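Local coordinates for protein endo-1,3-beta-glucanase, family GH16 (PDB 4CRQ) that probably hydrolyses internal beta-1,3-glucosidic bonds of laminarin through its family GH16 catalytic module, the part present here, which also binds calcium, at residues Glu10-Phe21 with Arg40-Leu50. The protein carries 1 engineered substitution. Residues are numbered along the deposited sequence; the frame is centred on the assembly and turned at random.
Sequences EFDDGIGPDWVF and RENAAVENGNL. With CA (calcium ion), chain C.
The ring of Phe-21 lies almost flat against the guanidinium of Arg-40, the two planes 11° apart, and Arg-40 CZ stands 4.0 Å from the centroid of the Phe-21 ring in a cation-pi contact. The chain of Arg-40 bends at chi2 (66°), bringing CD onto the same face, 3.4 Å from the centroid of the Phe-21 ring. In the guanidinium plane, NH1 gives a weak hydrogen bond to Ala-43 O. Arginine suits this exposed margin because its methylenes and its charge can both use an aromatic face. The small CB of Ala-43 packs where Phe-21 CE2 and Ile-15 CD1 meet, touching both, and the extended chain of Ile-15 carries CD1 to 3.6 Å from Leu-50 CD1. Val-45 uses both branches: CG2 meets Ile-15 CG1 at 3.7 Å, while CG1 presses on the backbone of Phe-11 and Asp-13. Farther in, Leu-50 sets its CB squarely over the Phe-11 ring, 3.6 Å from the centroid and 2° off the normal, a CH-pi contact.

At the other end a calcium ion joins the segments through the backbone carbonyls of Glu-10 and Gly-48, each O 2.3 Å from the metal. Gly-48 occupies the type I' turn of the hairpin of strands 43-46 and 49-59 with positive phi, which glycine tolerates easily, and its CA approaches Phe-11 O. The carboxylates of Glu-10 and Asp-12 lie in the second shell, each accepting a hydrogen bond from a calcium-bound water; Glu-10 OE1 also forms a salt bridge with Arg-228, and OE2 accepts a hydrogen bond from Gln-8.

Asp-225 on strand 220-231 adds its carbonyl to the calcium site, so the ion ties the loop after strand 4-9 and the hairpin turn to that strand, while Met-69 of strand 62-70 packs against Ile-15, Phe-21 and Leu-50 at the margin of the GH16 beta-sandwich.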
loop_
_atom_site.group_PDB
_atom_site.type_symbol
_atom_site.label_atom_id
_atom_site.label_comp_id
_atom_site.label_asym_id
_atom_site.label_seq_id
_atom_site.Cartn_x
_atom_site.Cartn_y
_atom_site.Cartn_z
ATOM N N GLU A 10 5.430 15.316 3.218
ATOM C CA GLU A 10 4.587 16.209 2.396
ATOM C C GLU A 10 5.052 16.282 0.932
ATOM O O GLU A 10 4.362 16.889 0.110
ATOM C CB GLU A 10 4.589 17.634 2.982
ATOM C CG GLU A 10 4.072 17.709 4.417
ATOM C CD GLU A 10 2.622 17.265 4.577
ATOM O OE1 GLU A 10 1.775 17.689 3.750
ATOM O OE2 GLU A 10 2.321 16.511 5.529
ATOM N N PHE A 11 6.216 15.691 0.617
ATOM C CA PHE A 11 6.761 15.713 -0.755
ATOM C C PHE A 11 6.844 17.139 -1.341
ATOM O O PHE A 11 6.541 17.338 -2.522
ATOM C CB PHE A 11 5.945 14.737 -1.662
ATOM C CG PHE A 11 5.924 13.322 -1.141
ATOM C CD1 PHE A 11 7.096 12.554 -1.116
ATOM C CD2 PHE A 11 4.738 12.769 -0.645
ATOM C CE1 PHE A 11 7.078 11.252 -0.622
ATOM C CE2 PHE A 11 4.696 11.442 -0.159
ATOM C CZ PHE A 11 5.887 10.697 -0.137
ATOM N N ASP A 12 7.250 18.131 -0.524
ATOM C CA ASP A 12 7.275 19.522 -1.015
ATOM C C ASP A 12 8.109 19.705 -2.281
ATOM O O ASP A 12 7.613 20.238 -3.282
ATOM C CB ASP A 12 7.743 20.509 0.063
ATOM C CG ASP A 12 6.774 20.633 1.227
ATOM O OD1 ASP A 12 5.563 20.351 1.107
ATOM O OD2 ASP A 12 7.249 21.045 2.305
ATOM N N ASP A 13 9.357 19.243 -2.233
ATOM C CA ASP A 13 10.317 19.421 -3.349
ATOM C C ASP A 13 11.104 18.169 -3.690
ATOM O O ASP A 13 11.699 18.078 -4.786
ATOM C CB ASP A 13 11.275 20.576 -3.021
ATOM C CG ASP A 13 10.589 21.944 -3.021
ATOM O OD1 ASP A 13 10.098 22.379 -4.093
ATOM O OD2 ASP A 13 10.549 22.593 -1.945
ATOM N N GLY A 14 11.111 17.222 -2.753
ATOM C CA GLY A 14 11.748 15.938 -2.947
ATOM C C GLY A 14 11.154 14.884 -2.047
ATOM O O GLY A 14 10.216 15.147 -1.256
ATOM N N ILE A 15 11.697 13.679 -2.179
ATOM C CA ILE A 15 11.253 12.529 -1.395
ATOM C C ILE A 15 11.980 12.643 -0.062
ATOM O O ILE A 15 13.208 12.924 -0.040
ATOM C CB ILE A 15 11.483 11.189 -2.146
ATOM C CG1 ILE A 15 10.634 11.199 -3.444
ATOM C CG2 ILE A 15 11.160 9.993 -1.244
ATOM C CD1 ILE A 15 10.707 9.990 -4.367
ATOM N N GLY A 16 11.253 12.446 1.037
ATOM C CA GLY A 16 11.850 12.588 2.378
ATOM C C GLY A 16 12.861 11.502 2.731
ATOM O O GLY A 16 13.006 10.534 1.983
ATOM N N PRO A 17 13.540 11.649 3.889
ATOM C CA PRO A 17 14.670 10.773 4.277
ATOM C C PRO A 17 14.281 9.355 4.759
ATOM O O PRO A 17 15.207 8.527 4.988
ATOM C CB PRO A 17 15.354 11.573 5.403
ATOM C CG PRO A 17 14.246 12.353 6.011
ATOM C CD PRO A 17 13.282 12.697 4.899
ATOM N N ASP A 18 12.974 9.084 4.906
ATOM C CA ASP A 18 12.540 7.805 5.528
ATOM C C ASP A 18 12.123 6.705 4.563
ATOM O O ASP A 18 11.608 5.682 4.981
ATOM C CB ASP A 18 11.470 8.088 6.602
ATOM C CG ASP A 18 12.004 8.971 7.692
ATOM O OD1 ASP A 18 13.070 8.624 8.242
ATOM O OD2 ASP A 18 11.385 10.013 7.991
ATOM N N TRP A 19 12.380 6.921 3.278
ATOM C CA TRP A 19 12.032 5.934 2.262
ATOM C C TRP A 19 13.198 5.201 1.659
ATOM O O TRP A 19 14.233 5.798 1.352
ATOM C CB TRP A 19 11.266 6.616 1.140
ATOM C CG TRP A 19 9.987 7.279 1.586
ATOM C CD1 TRP A 19 9.792 8.622 1.897
ATOM C CD2 TRP A 19 8.665 6.642 1.778
ATOM N NE1 TRP A 19 8.482 8.856 2.254
ATOM C CE2 TRP A 19 7.755 7.715 2.209
ATOM C CE3 TRP A 19 8.159 5.332 1.638
ATOM C CZ2 TRP A 19 6.399 7.475 2.482
ATOM C CZ3 TRP A 19 6.798 5.104 1.921
ATOM C CH2 TRP A 19 5.938 6.157 2.332
ATOM N N VAL A 20 13.003 3.896 1.487
ATOM C CA VAL A 20 13.919 2.961 0.825
ATOM C C VAL A 20 13.207 2.508 -0.435
ATOM O O VAL A 20 11.994 2.197 -0.400
ATOM C CB VAL A 20 14.227 1.750 1.750
ATOM C CG1 VAL A 20 15.003 0.638 1.045
ATOM C CG2 VAL A 20 14.968 2.229 2.993
ATOM N N PHE A 21 13.935 2.444 -1.543
ATOM C CA PHE A 21 13.365 2.040 -2.838
ATOM C C PHE A 21 13.718 0.602 -3.119
ATOM O O PHE A 21 14.862 0.198 -2.937
ATOM C CB PHE A 21 13.884 2.969 -3.934
ATOM C CG PHE A 21 13.460 4.388 -3.717
ATOM C CD1 PHE A 21 14.224 5.240 -2.890
ATOM C CD2 PHE A 21 12.286 4.883 -4.305
ATOM C CE1 PHE A 21 13.832 6.561 -2.658
ATOM C CE2 PHE A 21 11.892 6.215 -4.075
ATOM C CZ PHE A 21 12.662 7.049 -3.252
ATOM N N ARG A 40 14.315 2.829 -9.203
ATOM C CA ARG A 40 14.342 4.099 -8.504
ATOM C C ARG A 40 13.817 5.222 -9.423
ATOM O O ARG A 40 13.097 6.118 -8.942
ATOM C CB ARG A 40 15.770 4.434 -8.033
ATOM C CG ARG A 40 15.961 5.838 -7.467
ATOM C CD ARG A 40 15.185 6.021 -6.170
ATOM N NE ARG A 40 15.297 7.366 -5.595
ATOM C CZ ARG A 40 14.545 8.406 -5.968
ATOM N NH1 ARG A 40 13.605 8.318 -6.934
ATOM N NH2 ARG A 40 14.742 9.569 -5.355
ATOM N N GLU A 41 14.161 5.153 -10.718
ATOM C CA GLU A 41 13.846 6.188 -11.725
ATOM C C GLU A 41 12.358 6.495 -11.829
ATOM O O GLU A 41 11.958 7.608 -12.215
ATOM C CB GLU A 41 14.363 5.754 -13.116
ATOM C CG GLU A 41 14.370 6.864 -14.168
ATOM C CD GLU A 41 15.010 6.449 -15.485
ATOM O OE1 GLU A 41 14.561 5.502 -16.136
ATOM O OE2 GLU A 41 15.988 7.100 -15.886
ATOM N N ASN A 42 11.542 5.502 -11.481
ATOM C CA ASN A 42 10.108 5.644 -11.634
ATOM C C ASN A 42 9.383 6.384 -10.515
ATOM O O ASN A 42 8.130 6.512 -10.566
ATOM C CB ASN A 42 9.468 4.273 -11.805
ATOM C CG ASN A 42 9.884 3.581 -13.091
ATOM O OD1 ASN A 42 11.050 3.194 -13.262
ATOM N ND2 ASN A 42 8.951 3.416 -13.993
ATOM N N ALA A 43 10.115 6.830 -9.495
ATOM C CA ALA A 43 9.558 7.671 -8.424
ATOM C C ALA A 43 10.186 9.042 -8.514
ATOM O O ALA A 43 11.415 9.139 -8.640
ATOM C CB ALA A 43 9.803 7.045 -7.057
ATOM N N ALA A 44 9.369 10.098 -8.451
ATOM C CA ALA A 44 9.858 11.482 -8.534
ATOM C C ALA A 44 8.903 12.384 -7.787
ATOM O O ALA A 44 7.869 11.924 -7.346
ATOM C CB ALA A 44 9.988 11.922 -9.996
ATOM N N VAL A 45 9.240 13.658 -7.612
ATOM C CA VAL A 45 8.312 14.613 -7.013
ATOM C C VAL A 45 8.039 15.686 -8.055
ATOM O O VAL A 45 8.976 16.169 -8.712
ATOM C CB VAL A 45 8.847 15.199 -5.679
ATOM C CG1 VAL A 45 8.143 16.493 -5.239
ATOM C CG2 VAL A 45 8.704 14.154 -4.595
ATOM N N GLU A 46 6.760 16.033 -8.195
ATOM C CA GLU A 46 6.311 17.099 -9.095
ATOM C C GLU A 46 5.205 17.853 -8.402
ATOM O O GLU A 46 4.253 17.223 -7.925
ATOM C CB GLU A 46 5.757 16.565 -10.426
ATOM C CG GLU A 46 6.718 15.833 -11.351
ATOM C CD GLU A 46 6.062 15.464 -12.684
ATOM O OE1 GLU A 46 5.767 16.374 -13.495
ATOM O OE2 GLU A 46 5.838 14.267 -12.936
ATOM N N ASN A 47 5.324 19.185 -8.341
ATOM C CA ASN A 47 4.254 20.058 -7.790
ATOM C C ASN A 47 3.714 19.597 -6.432
ATOM O O ASN A 47 2.489 19.507 -6.227
ATOM C CB ASN A 47 3.105 20.212 -8.819
ATOM C CG ASN A 47 3.584 20.742 -10.162
ATOM O OD1 ASN A 47 4.371 21.690 -10.231
ATOM N ND2 ASN A 47 3.113 20.126 -11.234
ATOM N N GLY A 48 4.631 19.287 -5.515
ATOM C CA GLY A 48 4.247 18.863 -4.167
ATOM C C GLY A 48 3.676 17.463 -4.027
ATOM O O GLY A 48 3.103 17.143 -2.982
ATOM N N ASN A 49 3.820 16.628 -5.052
ATOM C CA ASN A 49 3.346 15.272 -4.972
ATOM C C ASN A 49 4.476 14.299 -5.247
ATOM O O ASN A 49 5.322 14.560 -6.145
ATOM C CB ASN A 49 2.293 14.968 -6.071
ATOM C CG ASN A 49 0.966 15.644 -5.837
ATOM O OD1 ASN A 49 0.050 15.031 -5.331
ATOM N ND2 ASN A 49 0.861 16.912 -6.190
ATOM N N LEU A 50 4.471 13.180 -4.528
ATOM C CA LEU A 50 5.185 12.000 -5.002
ATOM C C LEU A 50 4.452 11.491 -6.255
ATOM O O LEU A 50 3.219 11.376 -6.273
ATOM C CB LEU A 50 5.194 10.892 -3.943
ATOM C CG LEU A 50 5.666 9.485 -4.345
ATOM C CD1 LEU A 50 7.154 9.538 -4.666
ATOM C CD2 LEU A 50 5.335 8.470 -3.254
HETATM CA CA CA C . 2.370 17.576 -0.876
HETATM O O HOH W 1 1.414 18.223 1.152
HETATM O O HOH W 2 7.422 20.090 -6.004
HETATM O O HOH W 3 3.934 19.622 -0.698
HETATM O O HOH W 4 1.517 19.769 -1.818
#